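Local coordinates for histone-lysine N-methyltransferase, H3 lysine-9 specific SUVH6 (Arabidopsis thaliana, PDB 6A5M), which transfers methyl groups from S-adenosylmethionine to a lysine of the histone H3 tail and, through its SRA domain, probably recognises methylated DNA, at residues V107-V112 with P170-R175; K237-L242 with P255-N260; G384-D389 with F439-A444; D119-S124 with S227-K232. The protein carries 1 engineered substitution. All coordinates share one frame; numbering follows the deposited sequence.

Contact 1. Residues V107-V112 with P170-R175; sequences VATSIV and PVRVIR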
loop_
_atom_site.group_PDB
_atom_site.type_symbol
_atom_site.label_atom_id
_atom_site.label_comp_id
_atom_site.label_asym_id
_atom_site.label_seq_id
_atom_site.Cartn_x
_atom_site.Cartn_y
_atom_site.Cartn_z
ATOM N N VAL A 107 -27.731 -10.052 16.777
ATOM C CA VAL A 107 -26.414 -10.681 16.878
ATOM C C VAL A 107 -25.349 -9.711 16.383
ATOM O O VAL A 107 -25.631 -8.810 15.595
ATOM C CB VAL A 107 -26.323 -12.012 16.083
ATOM C CG1 VAL A 107 -27.373 -12.992 16.558
ATOM C CG2 VAL A 107 -26.463 -11.770 14.581
ATOM N N ALA A 108 -24.128 -9.881 16.875
ATOM C CA ALA A 108 -23.024 -9.032 16.460
ATOM C C ALA A 108 -22.636 -9.315 15.019
ATOM O O ALA A 108 -22.581 -10.466 14.591
ATOM C CB ALA A 108 -21.826 -9.233 17.377
ATOM N N THR A 109 -22.382 -8.254 14.266
ATOM C CA THR A 109 -21.832 -8.402 12.931
ATOM C C THR A 109 -20.343 -8.144 12.973
ATOM O O THR A 109 -19.576 -8.752 12.213
ATOM C CB THR A 109 -22.458 -7.436 11.933
ATOM O OG1 THR A 109 -22.272 -6.094 12.396
ATOM C CG2 THR A 109 -23.939 -7.723 11.776
ATOM N N SER A 110 -19.925 -7.243 13.859
ATOM C CA SER A 110 -18.538 -6.786 13.787
ATOM C C SER A 110 -17.973 -6.340 15.132
ATOM O O SER A 110 -18.676 -5.684 15.893
ATOM C CB SER A 110 -18.435 -5.634 12.784
ATOM O OG SER A 110 -17.094 -5.403 12.400
ATOM N N ILE A 111 -16.713 -6.676 15.420
ATOM C CA ILE A 111 -16.054 -6.096 16.593
ATOM C C ILE A 111 -14.663 -5.535 16.307
ATOM O O ILE A 111 -13.924 -6.038 15.459
ATOM C CB ILE A 111 -15.923 -7.106 17.760
ATOM C CG1 ILE A 111 -15.099 -8.320 17.355
ATOM C CG2 ILE A 111 -17.284 -7.550 18.255
ATOM C CD1 ILE A 111 -14.799 -9.227 18.531
ATOM N N VAL A 112 -14.325 -4.480 17.042
ATOM C CA VAL A 112 -13.016 -3.868 16.981
ATOM C C VAL A 112 -12.290 -4.173 18.284
ATOM O O VAL A 112 -12.532 -3.552 19.322
ATOM C CB VAL A 112 -13.102 -2.333 16.741
ATOM C CG1 VAL A 112 -11.739 -1.680 16.868
ATOM C CG2 VAL A 112 -13.730 -2.027 15.362
ATOM N N PRO A 170 -21.532 -15.775 12.300
ATOM C CA PRO A 170 -20.163 -15.272 12.211
ATOM C C PRO A 170 -20.038 -13.827 12.671
ATOM O O PRO A 170 -20.983 -13.050 12.548
ATOM C CB PRO A 170 -19.849 -15.391 10.724
ATOM C CG PRO A 170 -21.191 -15.276 10.058
ATOM C CD PRO A 170 -22.124 -16.002 10.970
ATOM N N VAL A 171 -18.868 -13.483 13.190
ATOM C CA VAL A 171 -18.546 -12.123 13.624
ATOM C C VAL A 171 -17.249 -11.639 12.952
ATOM O O VAL A 171 -16.233 -12.337 12.995
ATOM C CB VAL A 171 -18.380 -12.060 15.145
ATOM C CG1 VAL A 171 -18.128 -10.619 15.608
ATOM C CG2 VAL A 171 -19.599 -12.644 15.826
ATOM N N ARG A 172 -17.278 -10.464 12.323
ATOM C CA ARG A 172 -16.052 -9.893 11.756
ATOM C C ARG A 172 -15.159 -9.332 12.858
ATOM O O ARG A 172 -15.637 -8.628 13.746
ATOM C CB ARG A 172 -16.368 -8.798 10.739
ATOM C CG ARG A 172 -16.902 -9.327 9.415
ATOM C CD ARG A 172 -17.052 -8.226 8.375
ATOM N NE ARG A 172 -17.979 -7.189 8.813
ATOM C CZ ARG A 172 -19.306 -7.286 8.739
ATOM N NH1 ARG A 172 -19.881 -8.383 8.248
ATOM N NH2 ARG A 172 -20.058 -6.290 9.175
ATOM N N VAL A 173 -13.870 -9.661 12.819
ATOM C CA VAL A 173 -12.947 -9.098 13.794
ATOM C C VAL A 173 -11.948 -8.151 13.141
ATOM O O VAL A 173 -11.287 -8.484 12.153
ATOM C CB VAL A 173 -12.189 -10.185 14.571
ATOM C CG1 VAL A 173 -11.090 -9.553 15.428
ATOM C CG2 VAL A 173 -13.155 -10.946 15.460
ATOM N N ILE A 174 -11.883 -6.948 13.700
ATOM C CA ILE A 174 -10.931 -5.935 13.277
ATOM C C ILE A 174 -10.001 -5.653 14.439
ATOM O O ILE A 174 -10.428 -5.253 15.519
ATOM C CB ILE A 174 -11.618 -4.627 12.832
ATOM C CG1 ILE A 174 -12.351 -4.820 11.498
ATOM C CG2 ILE A 174 -10.605 -3.537 12.673
ATOM C CD1 ILE A 174 -13.739 -5.331 11.642
ATOM N N ARG A 175 -8.723 -5.890 14.209
ATOM C CA ARG A 175 -7.708 -5.706 15.215
ATOM C C ARG A 175 -7.198 -4.268 15.152
ATOM O O ARG A 175 -6.744 -3.809 14.102
ATOM C CB ARG A 175 -6.592 -6.721 14.988
ATOM C CG ARG A 175 -5.678 -6.961 16.164
ATOM C CD ARG A 175 -4.851 -8.233 15.950
ATOM N NE ARG A 175 -4.324 -8.366 14.589
ATOM C CZ ARG A 175 -3.199 -7.791 14.171
ATOM N NH1 ARG A 175 -2.497 -7.026 14.998
ATOM N NH2 ARG A 175 -2.774 -7.968 12.929
HETATM O O HOH W 1 -22.707 -12.991 14.738
HETATM O O HOH W 2 -20.406 -10.824 10.822
#

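Contact 2. Residues K237-L242 with P255-N260; sequences KYREGL and PISAVN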
loop_
_atom_site.group_PDB
_atom_site.type_symbol
_atom_site.label_atom_id
_atom_site.label_comp_id
_atom_site.label_asym_id
_atom_site.label_seq_id
_atom_site.Cartn_x
_atom_site.Cartn_y
_atom_site.Cartn_z
ATOM N N LYS A 237 14.961 -17.332 11.701
ATOM C CA LYS A 237 16.066 -17.690 10.819
ATOM C C LYS A 237 15.888 -19.113 10.276
ATOM O O LYS A 237 16.595 -19.532 9.355
ATOM C CB LYS A 237 17.403 -17.543 11.550
ATOM C CG LYS A 237 18.018 -18.842 12.041
ATOM C CD LYS A 237 19.019 -18.578 13.157
ATOM C CE LYS A 237 19.412 -19.865 13.846
ATOM N NZ LYS A 237 20.250 -19.626 15.054
ATOM N N TYR A 238 14.932 -19.842 10.848
ATOM C CA TYR A 238 14.577 -21.174 10.374
ATOM C C TYR A 238 13.315 -21.131 9.521
ATOM O O TYR A 238 12.665 -22.155 9.287
ATOM C CB TYR A 238 14.382 -22.130 11.550
ATOM C CG TYR A 238 15.627 -22.320 12.381
ATOM C CD1 TYR A 238 16.783 -22.846 11.817
ATOM C CD2 TYR A 238 15.644 -21.997 13.729
ATOM C CE1 TYR A 238 17.923 -23.031 12.569
ATOM C CE2 TYR A 238 16.782 -22.181 14.492
ATOM C CZ TYR A 238 17.917 -22.705 13.908
ATOM O OH TYR A 238 19.060 -22.887 14.661
ATOM N N ARG A 239 12.981 -19.926 9.076
ATOM C CA ARG A 239 11.845 -19.672 8.200
ATOM C C ARG A 239 11.797 -20.631 7.003
ATOM O O ARG A 239 12.807 -20.855 6.333
ATOM C CB ARG A 239 11.906 -18.220 7.721
ATOM C CG ARG A 239 10.929 -17.849 6.633
ATOM C CD ARG A 239 11.273 -16.480 6.048
ATOM N NE ARG A 239 10.141 -15.892 5.339
ATOM C CZ ARG A 239 10.131 -14.660 4.835
ATOM N NH1 ARG A 239 11.193 -13.875 4.963
ATOM N NH2 ARG A 239 9.050 -14.208 4.216
ATOM N N GLU A 240 10.622 -21.191 6.736
ATOM C CA GLU A 240 10.464 -22.146 5.642
ATOM C C GLU A 240 10.769 -21.521 4.283
ATOM O O GLU A 240 10.286 -20.433 3.965
ATOM C CB GLU A 240 9.047 -22.724 5.645
ATOM C CG GLU A 240 8.990 -24.228 5.848
ATOM C CD GLU A 240 7.708 -24.679 6.528
ATOM O OE1 GLU A 240 6.717 -23.914 6.517
ATOM O OE2 GLU A 240 7.696 -25.801 7.079
ATOM N N GLY A 241 11.579 -22.211 3.490
ATOM C CA GLY A 241 11.841 -21.805 2.119
ATOM C C GLY A 241 12.924 -20.755 1.930
ATOM O O GLY A 241 13.196 -20.336 0.804
ATOM N N LEU A 242 13.545 -20.324 3.023
ATOM C CA LEU A 242 14.568 -19.287 2.934
ATOM C C LEU A 242 15.755 -19.800 2.149
ATOM O O LEU A 242 16.434 -20.710 2.593
ATOM C CB LEU A 242 15.015 -18.841 4.326
ATOM C CG LEU A 242 16.182 -17.849 4.299
ATOM C CD1 LEU A 242 15.803 -16.583 3.518
ATOM C CD2 LEU A 242 16.634 -17.520 5.721
ATOM N N PRO A 255 19.482 -5.979 3.820
ATOM C CA PRO A 255 19.530 -7.152 2.939
ATOM C C PRO A 255 18.167 -7.565 2.388
ATOM O O PRO A 255 17.175 -7.546 3.102
ATOM C CB PRO A 255 20.094 -8.251 3.844
ATOM C CG PRO A 255 19.702 -7.827 5.220
ATOM C CD PRO A 255 19.789 -6.326 5.219
ATOM N N ILE A 256 18.133 -7.941 1.115
ATOM C CA ILE A 256 16.915 -8.431 0.501
ATOM C C ILE A 256 16.978 -9.940 0.299
ATOM O O ILE A 256 17.700 -10.444 -0.565
ATOM C CB ILE A 256 16.654 -7.741 -0.831
ATOM C CG1 ILE A 256 16.548 -6.224 -0.600
ATOM C CG2 ILE A 256 15.395 -8.326 -1.471
ATOM C CD1 ILE A 256 16.343 -5.399 -1.873
ATOM N N SER A 257 16.212 -10.665 1.100
ATOM C CA SER A 257 16.294 -12.114 1.074
ATOM C C SER A 257 15.389 -12.695 -0.005
ATOM O O SER A 257 14.580 -11.980 -0.623
ATOM C CB SER A 257 15.949 -12.694 2.453
ATOM O OG SER A 257 14.592 -12.450 2.784
ATOM N N ALA A 258 15.542 -13.999 -0.229
ATOM C CA ALA A 258 14.773 -14.729 -1.220
ATOM C C ALA A 258 14.138 -15.941 -0.573
ATOM O O ALA A 258 14.809 -16.687 0.133
ATOM C CB ALA A 258 15.657 -15.146 -2.383
ATOM N N VAL A 259 12.843 -16.128 -0.810
ATOM C CA VAL A 259 12.087 -17.232 -0.223
ATOM C C VAL A 259 11.458 -18.082 -1.320
ATOM O O VAL A 259 10.911 -17.559 -2.281
ATOM C CB VAL A 259 10.982 -16.720 0.728
ATOM C CG1 VAL A 259 10.172 -17.881 1.292
ATOM C CG2 VAL A 259 11.594 -15.898 1.850
ATOM N N ASN A 260 11.557 -19.397 -1.185
ATOM C CA ASN A 260 10.937 -20.293 -2.140
ATOM C C ASN A 260 10.320 -21.484 -1.422
ATOM O O ASN A 260 11.031 -22.388 -0.991
ATOM C CB ASN A 260 11.954 -20.768 -3.181
ATOM C CG ASN A 260 11.310 -21.564 -4.308
ATOM O OD1 ASN A 260 10.133 -21.933 -4.237
ATOM N ND2 ASN A 260 12.085 -21.835 -5.357
#

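Contact 3. Residues G384-D389 with F439-A444; sequences GELLED and FTIDAA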
loop_
_atom_site.group_PDB
_atom_site.type_symbol
_atom_site.label_atom_id
_atom_site.label_comp_id
_atom_site.label_asym_id
_atom_site.label_seq_id
_atom_site.Cartn_x
_atom_site.Cartn_y
_atom_site.Cartn_z
ATOM N N GLY A 384 18.352 -0.114 -14.061
ATOM C CA GLY A 384 18.941 -0.936 -15.094
ATOM C C GLY A 384 19.787 -0.070 -15.996
ATOM O O GLY A 384 20.068 1.081 -15.660
ATOM N N GLU A 385 20.194 -0.621 -17.135
ATOM C CA GLU A 385 21.008 0.112 -18.087
ATOM C C GLU A 385 20.128 0.906 -19.030
ATOM O O GLU A 385 19.203 0.366 -19.631
ATOM C CB GLU A 385 21.900 -0.841 -18.884
ATOM C CG GLU A 385 22.784 -1.734 -18.033
ATOM C CD GLU A 385 23.848 -2.436 -18.851
ATOM O OE1 GLU A 385 24.813 -1.755 -19.264
ATOM O OE2 GLU A 385 23.714 -3.660 -19.094
ATOM N N LEU A 386 20.408 2.192 -19.159
ATOM C CA LEU A 386 19.626 3.042 -20.040
ATOM C C LEU A 386 19.973 2.822 -21.515
ATOM O O LEU A 386 21.146 2.761 -21.890
ATOM C CB LEU A 386 19.843 4.508 -19.684
ATOM C CG LEU A 386 18.760 5.186 -18.856
ATOM C CD1 LEU A 386 19.180 6.614 -18.602
ATOM C CD2 LEU A 386 17.424 5.124 -19.577
ATOM N N LEU A 387 18.981 2.659 -22.357
ATOM C CA LEU A 387 19.189 2.625 -23.787
ATOM C C LEU A 387 18.094 3.274 -24.601
ATOM O O LEU A 387 16.957 3.254 -24.234
ATOM C CB LEU A 387 19.421 1.222 -24.318
ATOM C CG LEU A 387 18.634 0.047 -23.808
ATOM C CD1 LEU A 387 17.561 -0.328 -24.785
ATOM C CD2 LEU A 387 19.579 -1.103 -23.595
ATOM N N GLU A 388 18.486 3.808 -25.744
ATOM C CA GLU A 388 17.595 4.421 -26.704
ATOM C C GLU A 388 16.748 3.365 -27.356
ATOM O O GLU A 388 17.142 2.230 -27.439
ATOM C CB GLU A 388 18.385 5.135 -27.790
ATOM C CG GLU A 388 19.470 6.101 -27.335
ATOM C CD GLU A 388 19.908 7.055 -28.454
ATOM O OE1 GLU A 388 20.507 8.121 -28.196
ATOM O OE2 GLU A 388 19.642 6.737 -29.623
ATOM N N ASP A 389 15.592 3.764 -27.857
ATOM C CA ASP A 389 14.561 2.869 -28.360
ATOM C C ASP A 389 15.022 2.010 -29.502
ATOM O O ASP A 389 14.730 0.822 -29.578
ATOM C CB ASP A 389 13.498 3.745 -28.978
ATOM C CG ASP A 389 12.222 2.971 -29.271
ATOM O OD1 ASP A 389 12.090 1.845 -28.744
ATOM O OD2 ASP A 389 11.362 3.486 -30.025
ATOM N N PHE A 439 12.747 5.847 -24.610
ATOM C CA PHE A 439 13.816 5.164 -23.893
ATOM C C PHE A 439 13.381 3.998 -23.008
ATOM O O PHE A 439 12.268 3.942 -22.493
ATOM C CB PHE A 439 14.603 6.189 -23.075
ATOM C CG PHE A 439 15.363 7.162 -23.924
ATOM C CD1 PHE A 439 14.762 8.331 -24.348
ATOM C CD2 PHE A 439 16.667 6.904 -24.322
ATOM C CE1 PHE A 439 15.440 9.229 -25.158
ATOM C CE2 PHE A 439 17.348 7.808 -25.123
ATOM C CZ PHE A 439 16.726 8.974 -25.539
ATOM N N THR A 440 14.315 3.070 -22.839
ATOM C CA THR A 440 14.085 1.804 -22.173
ATOM C C THR A 440 15.162 1.543 -21.122
ATOM O O THR A 440 16.352 1.783 -21.353
ATOM C CB THR A 440 14.082 0.622 -23.185
ATOM O OG1 THR A 440 13.141 0.884 -24.234
ATOM C CG2 THR A 440 13.721 -0.693 -22.489
ATOM N N ILE A 441 14.724 1.061 -19.964
ATOM C CA ILE A 441 15.615 0.564 -18.927
ATOM C C ILE A 441 15.765 -0.952 -19.039
ATOM O O ILE A 441 14.792 -1.678 -18.886
ATOM C CB ILE A 441 15.092 0.919 -17.531
ATOM C CG1 ILE A 441 14.904 2.435 -17.401
ATOM C CG2 ILE A 441 16.039 0.402 -16.475
ATOM C CD1 ILE A 441 14.115 2.839 -16.182
ATOM N N ASP A 442 16.978 -1.426 -19.311
ATOM C CA ASP A 442 17.240 -2.867 -19.430
ATOM C C ASP A 442 17.882 -3.438 -18.161
ATOM O O ASP A 442 19.050 -3.159 -17.859
ATOM C CB ASP A 442 18.144 -3.154 -20.638
ATOM C CG ASP A 442 18.507 -4.637 -20.768
ATOM O OD1 ASP A 442 17.780 -5.498 -20.222
ATOM O OD2 ASP A 442 19.522 -4.947 -21.431
ATOM N N ALA A 443 17.130 -4.262 -17.441
ATOM C CA ALA A 443 17.613 -4.823 -16.188
ATOM C C ALA A 443 17.939 -6.308 -16.304
ATOM O O ALA A 443 18.030 -7.003 -15.292
ATOM C CB ALA A 443 16.583 -4.590 -15.077
ATOM N N ALA A 444 18.113 -6.783 -17.537
ATOM C CA ALA A 444 18.440 -8.192 -17.802
ATOM C C ALA A 444 19.757 -8.619 -17.169
ATOM O O ALA A 444 19.863 -9.705 -16.613
ATOM C CB ALA A 444 18.496 -8.458 -19.309
HETATM O O HOH W 3 20.852 -4.912 -17.887
#

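Contact 4. Residues D119-S124 with S227-K232; sequences DHLDNS and SWVEVK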
loop_
_atom_site.group_PDB
_atom_site.type_symbol
_atom_site.label_atom_id
_atom_site.label_comp_id
_atom_site.label_asym_id
_atom_site.label_seq_id
_atom_site.Cartn_x
_atom_site.Cartn_y
_atom_site.Cartn_z
ATOM N N ASP A 119 -0.003 -12.633 21.083
ATOM C CA ASP A 119 0.786 -13.014 19.919
ATOM C C ASP A 119 1.338 -14.425 20.015
ATOM O O ASP A 119 2.322 -14.739 19.355
ATOM C CB ASP A 119 1.946 -12.027 19.699
ATOM C CG ASP A 119 3.100 -12.236 20.675
ATOM O OD1 ASP A 119 2.848 -12.600 21.844
ATOM O OD2 ASP A 119 4.267 -12.032 20.269
ATOM N N HIS A 120 0.740 -15.287 20.828
ATOM C CA HIS A 120 1.275 -16.638 20.866
ATOM C C HIS A 120 0.687 -17.490 19.772
ATOM O O HIS A 120 -0.519 -17.501 19.555
ATOM C CB HIS A 120 1.051 -17.322 22.202
ATOM C CG HIS A 120 2.181 -18.186 22.599
ATOM N ND1 HIS A 120 2.045 -19.342 23.361
ATOM C CD2 HIS A 120 3.532 -18.085 22.394
ATOM C CE1 HIS A 120 3.200 -19.908 23.560
ATOM N NE2 HIS A 120 4.143 -19.131 22.978
ATOM N N LEU A 121 1.566 -18.230 19.112
ATOM C CA LEU A 121 1.230 -18.938 17.884
ATOM C C LEU A 121 0.274 -20.119 18.075
ATOM O O LEU A 121 -0.507 -20.435 17.174
ATOM C CB LEU A 121 2.518 -19.419 17.199
ATOM C CG LEU A 121 3.311 -18.337 16.455
ATOM C CD1 LEU A 121 4.735 -18.786 16.110
ATOM C CD2 LEU A 121 2.570 -17.924 15.193
ATOM N N ASP A 122 0.327 -20.771 19.234
ATOM C CA ASP A 122 -0.527 -21.933 19.451
ATOM C C ASP A 122 -1.909 -21.528 19.980
ATOM O O ASP A 122 -2.748 -22.376 20.260
ATOM C CB ASP A 122 0.158 -22.953 20.378
ATOM C CG ASP A 122 0.463 -22.403 21.764
ATOM O OD1 ASP A 122 0.213 -21.205 22.022
ATOM O OD2 ASP A 122 0.973 -23.185 22.599
ATOM N N ASN A 123 -2.161 -20.229 20.087
ATOM C CA ASN A 123 -3.506 -19.755 20.409
ATOM C C ASN A 123 -4.053 -18.812 19.342
ATOM O O ASN A 123 -5.032 -18.092 19.579
ATOM C CB ASN A 123 -3.513 -19.056 21.767
ATOM C CG ASN A 123 -3.859 -19.998 22.901
ATOM O OD1 ASN A 123 -4.815 -20.775 22.812
ATOM N ND2 ASN A 123 -3.060 -19.959 23.962
ATOM N N SER A 124 -3.429 -18.823 18.166
ATOM C CA SER A 124 -3.716 -17.816 17.150
ATOM C C SER A 124 -5.157 -17.870 16.635
ATOM O O SER A 124 -5.679 -16.856 16.176
ATOM C CB SER A 124 -2.723 -17.924 15.981
ATOM O OG SER A 124 -2.862 -19.129 15.249
ATOM N N SER A 227 -2.268 -12.297 9.294
ATOM C CA SER A 227 -1.055 -11.654 8.803
ATOM C C SER A 227 -0.023 -11.533 9.909
ATOM O O SER A 227 1.176 -11.599 9.633
ATOM C CB SER A 227 -1.356 -10.279 8.193
ATOM O OG SER A 227 -1.803 -9.360 9.166
ATOM N N TRP A 228 -0.459 -11.395 11.163
ATOM C CA TRP A 228 0.531 -11.280 12.240
ATOM C C TRP A 228 1.239 -12.616 12.469
ATOM O O TRP A 228 2.411 -12.652 12.855
ATOM C CB TRP A 228 -0.095 -10.756 13.549
ATOM C CG TRP A 228 -1.067 -11.662 14.271
ATOM C CD1 TRP A 228 -2.436 -11.609 14.215
ATOM C CD2 TRP A 228 -0.748 -12.719 15.199
ATOM N NE1 TRP A 228 -2.984 -12.573 15.035
ATOM C CE2 TRP A 228 -1.974 -13.267 15.649
ATOM C CE3 TRP A 228 0.452 -13.260 15.686
ATOM C CZ2 TRP A 228 -2.032 -14.332 16.555
ATOM C CZ3 TRP A 228 0.390 -14.315 16.595
ATOM C CH2 TRP A 228 -0.843 -14.841 17.015
ATOM N N VAL A 229 0.529 -13.708 12.202
ATOM C CA VAL A 229 1.100 -15.040 12.298
ATOM C C VAL A 229 2.173 -15.233 11.228
ATOM O O VAL A 229 3.275 -15.726 11.514
ATOM C CB VAL A 229 0.001 -16.120 12.171
ATOM C CG1 VAL A 229 0.605 -17.502 11.934
ATOM C CG2 VAL A 229 -0.872 -16.116 13.421
ATOM N N GLU A 230 1.858 -14.822 10.001
ATOM C CA GLU A 230 2.814 -14.950 8.912
ATOM C C GLU A 230 4.043 -14.076 9.159
ATOM O O GLU A 230 5.176 -14.516 8.969
ATOM C CB GLU A 230 2.152 -14.604 7.581
ATOM C CG GLU A 230 1.205 -15.691 7.091
ATOM C CD GLU A 230 1.895 -17.042 6.995
ATOM O OE1 GLU A 230 3.037 -17.093 6.487
ATOM O OE2 GLU A 230 1.310 -18.054 7.441
ATOM N N VAL A 231 3.829 -12.852 9.617
ATOM C CA VAL A 231 4.960 -11.980 9.907
ATOM C C VAL A 231 5.842 -12.602 10.996
ATOM O O VAL A 231 7.081 -12.677 10.854
ATOM C CB VAL A 231 4.495 -10.572 10.335
ATOM C CG1 VAL A 231 5.667 -9.760 10.842
ATOM C CG2 VAL A 231 3.822 -9.862 9.161
ATOM N N LYS A 232 5.198 -13.080 12.060
ATOM C CA LYS A 232 5.933 -13.688 13.159
ATOM C C LYS A 232 6.768 -14.862 12.644
ATOM O O LYS A 232 7.948 -14.940 12.929
ATOM C CB LYS A 232 4.987 -14.144 14.275
ATOM C CG LYS A 232 5.697 -14.392 15.610
ATOM C CD LYS A 232 4.688 -14.459 16.758
ATOM C CE LYS A 232 5.367 -14.338 18.108
ATOM N NZ LYS A 232 5.983 -15.622 18.500
#

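Contact 1. Residues V107-V112 with P170-R175
R172 bends back over T109 and S110, and its course can be followed atom by atom. CB lies 3.5 Å from T109 O, and CG stays by the same oxygen at 3.9 Å. A bend about CG-CD (chi3 -60°) then folds the guanidinium over, so that T109 O comes to sit above the centre of one face, 3.8 Å from R172 CZ. At the tip, NH2 runs alongside T109 CB, while the guanidinium N-H groups serve main-chain oxygens elsewhere: NH1 those of I65 and G67, NH2 that of I89. T109 O also accepts R172 N, tilted 33° from its carbonyl plane, and a water at 2.6 Å that donates to P170 O as well. The two strands are parallel neighbours in the mixed sheet of the SRA domain, their axes 4.4 Å apart and only 8° from aligned. On the other flank of strand 105-114, T109 and S110 together face D98 in a classic beta bulge. Past it, I111 bonds through N to R172 O and through O to I174 N, both nearly along the C=O axis. I111 and V173 point the same way side by side, CG1 of I111 being 3.8 Å from V173 CG2. On the opposite face, shared by S110, R172 and I174, I174 CD1 approaches S110 OG at 3.4 Å; that hydroxyl bonds to H90 ND1.

Contact 2. Residues K237-L242 with P255-N260
The guanidinium of R239 lies flat against V259: CG2 of V259 stands above the centre of one face, 3.5 Å from R239 CZ. S257 OG comes obliquely to the same group and remains 4.3 Å from R239 NH1, whereas R239 NH2 makes a salt bridge with E356. The arginine reaches this position with CG anti to its N (chi1 171°) and the chain extended from CG to NE, crossing the valine at about a right angle. The second flat group, the N260 amide, turns away from the contact; OD1 accepts from I262 N, and ND2 donates to D263 OD1 and E265 O. Its main chain does the joining instead. N260 N gives a nearly straight hydrogen bond to G241 O at 2.7 Å, arriving from above the carbonyl plane, 35° out of it. The V259 CA-H group meets that oxygen too, at 3.5 Å from CA to G241 O. G241 takes the positive phi (84°) of the third position in a type II beta turn from R239 to L242, whose closing bond is weak. V259 CG1 packs by E240 O at 3.7 Å, and L242 CD1 lies 3.5 Å from A258 O. L242 and V259 form an antiparallel non-hydrogen-bonded pair. The turn lies between helix 227-234 and strand 242-244, an edge strand of a six-stranded mixed sheet; strand 257-259 lies next, followed by strand 355-359, which carries E356, while R368 of strand 365-369 also touches V259.

Contact 3. Residues G384-D389 with F439-A444
L387 leans over T440 and D442 on one face of the strand pair. It lies side by side with T440, both pointing the same way, with L387 CD1 3.9 Å from T440 CB; its other branch crosses D442, CD2 standing 3.9 Å from D442 CB. The first torsion (chi1 41°) puts CG of L387 between backbone N and carbonyl carbon, and chi2 (102°) then splays the methyls, CD1 to T440 and CD2 to D442. E388 likewise runs alongside F439, and the touch is made by E388 CG on F439 CE2 at 3.5 Å, although the glutamate is poorly ordered. On the reverse face L386 CD2 meets I441 CG1 at 4.3 Å, and I441 CG2 presses on the main chain of G384, 3.4 Å from G384 N. The backbones pair antiparallel through four hydrogen bonds, with the short axes at 144°. Those between L387 and T440 run close to the line of each carbonyl, while E385 N reaches D442 O from above its carbonyl plane. D442 OD1 accepts A444 N at 3.0 Å, an Asx turn, the donor lying above the carboxylate plane. The side chain of A443, between them, lies about 7 Å from the bound S-adenosylmethionine. The SET fold is built of several small sheets, and this three-stranded one is consistent with it. Y278 touches L386, and A392 of helix 389-393 rests on L387 and T440; strand 440-442 is the middle of the three, flanked by 385-387 and 402-404.

Contact 4. Residues D119-S124 with S227-K232
W228 is the first residue of helix 227-234 to meet the 119-124 loop. Its first torsion (chi1 68°) places CG between backbone N and carbonyl carbon, sending the six-membered ring outward into the loop. CZ3 of W228 comes 3.4 Å from D119 O, CH2 meets H120 O at the ring edge near its plane at 3.7 Å, and CZ2 lies 3.7 Å from S124 CB. V229 follows, and its two branches divide the work: CG2 sits above one face of the W228 ring and touches S124 CB at 3.6 Å, while CG1 meets L121 CD2 at 3.8 Å. One turn beyond W228, K232 brings its chain back to the loop, crossing D119 at about a right angle. K232 CE lies 3.3 Å from D119 OD2, but a bend at the end (chi4 -79°) leaves NZ 4.4 Å from D119 OD2, beyond a salt bridge. The K232 CD methylene passes L121 CG. No hydrogen bond joins the segments; ring carbons and methylenes pack on loop carbonyl oxygens and on L121 and S124. The loop links strands 105-114 and 126-130 of the SRA sheet; the helix, whose W228 also meets the Y117 ring at about 60° and R175 of strand 171-176, touches on another side P488 and L489 in the loop before strand 491-494.

In the fold
Contacts 1 and 4 cross along the chain, their segments alternating, and touch where R175 NE lies 3.8 Å from W228 CD1, their centres 19 Å apart: the SRA sheet thereby meets helix 227-234. That helix leads directly into contact 2, whose centre is 18 Å from that of contact 4 and which joins the first two strands of the six-stranded sheet shared with the SET region. Contact 3 comes last in sequence, in a separate three-stranded SET sheet, 30 Å from contact 2 and 50 Å from contact 1 between centres. The series thus runs from the SRA domain, probably the DNA-reading part, to contacts 2 and 3, which both lie near the bound S-adenosylmethionine, consistent with a protein joining recognition to methyl transfer.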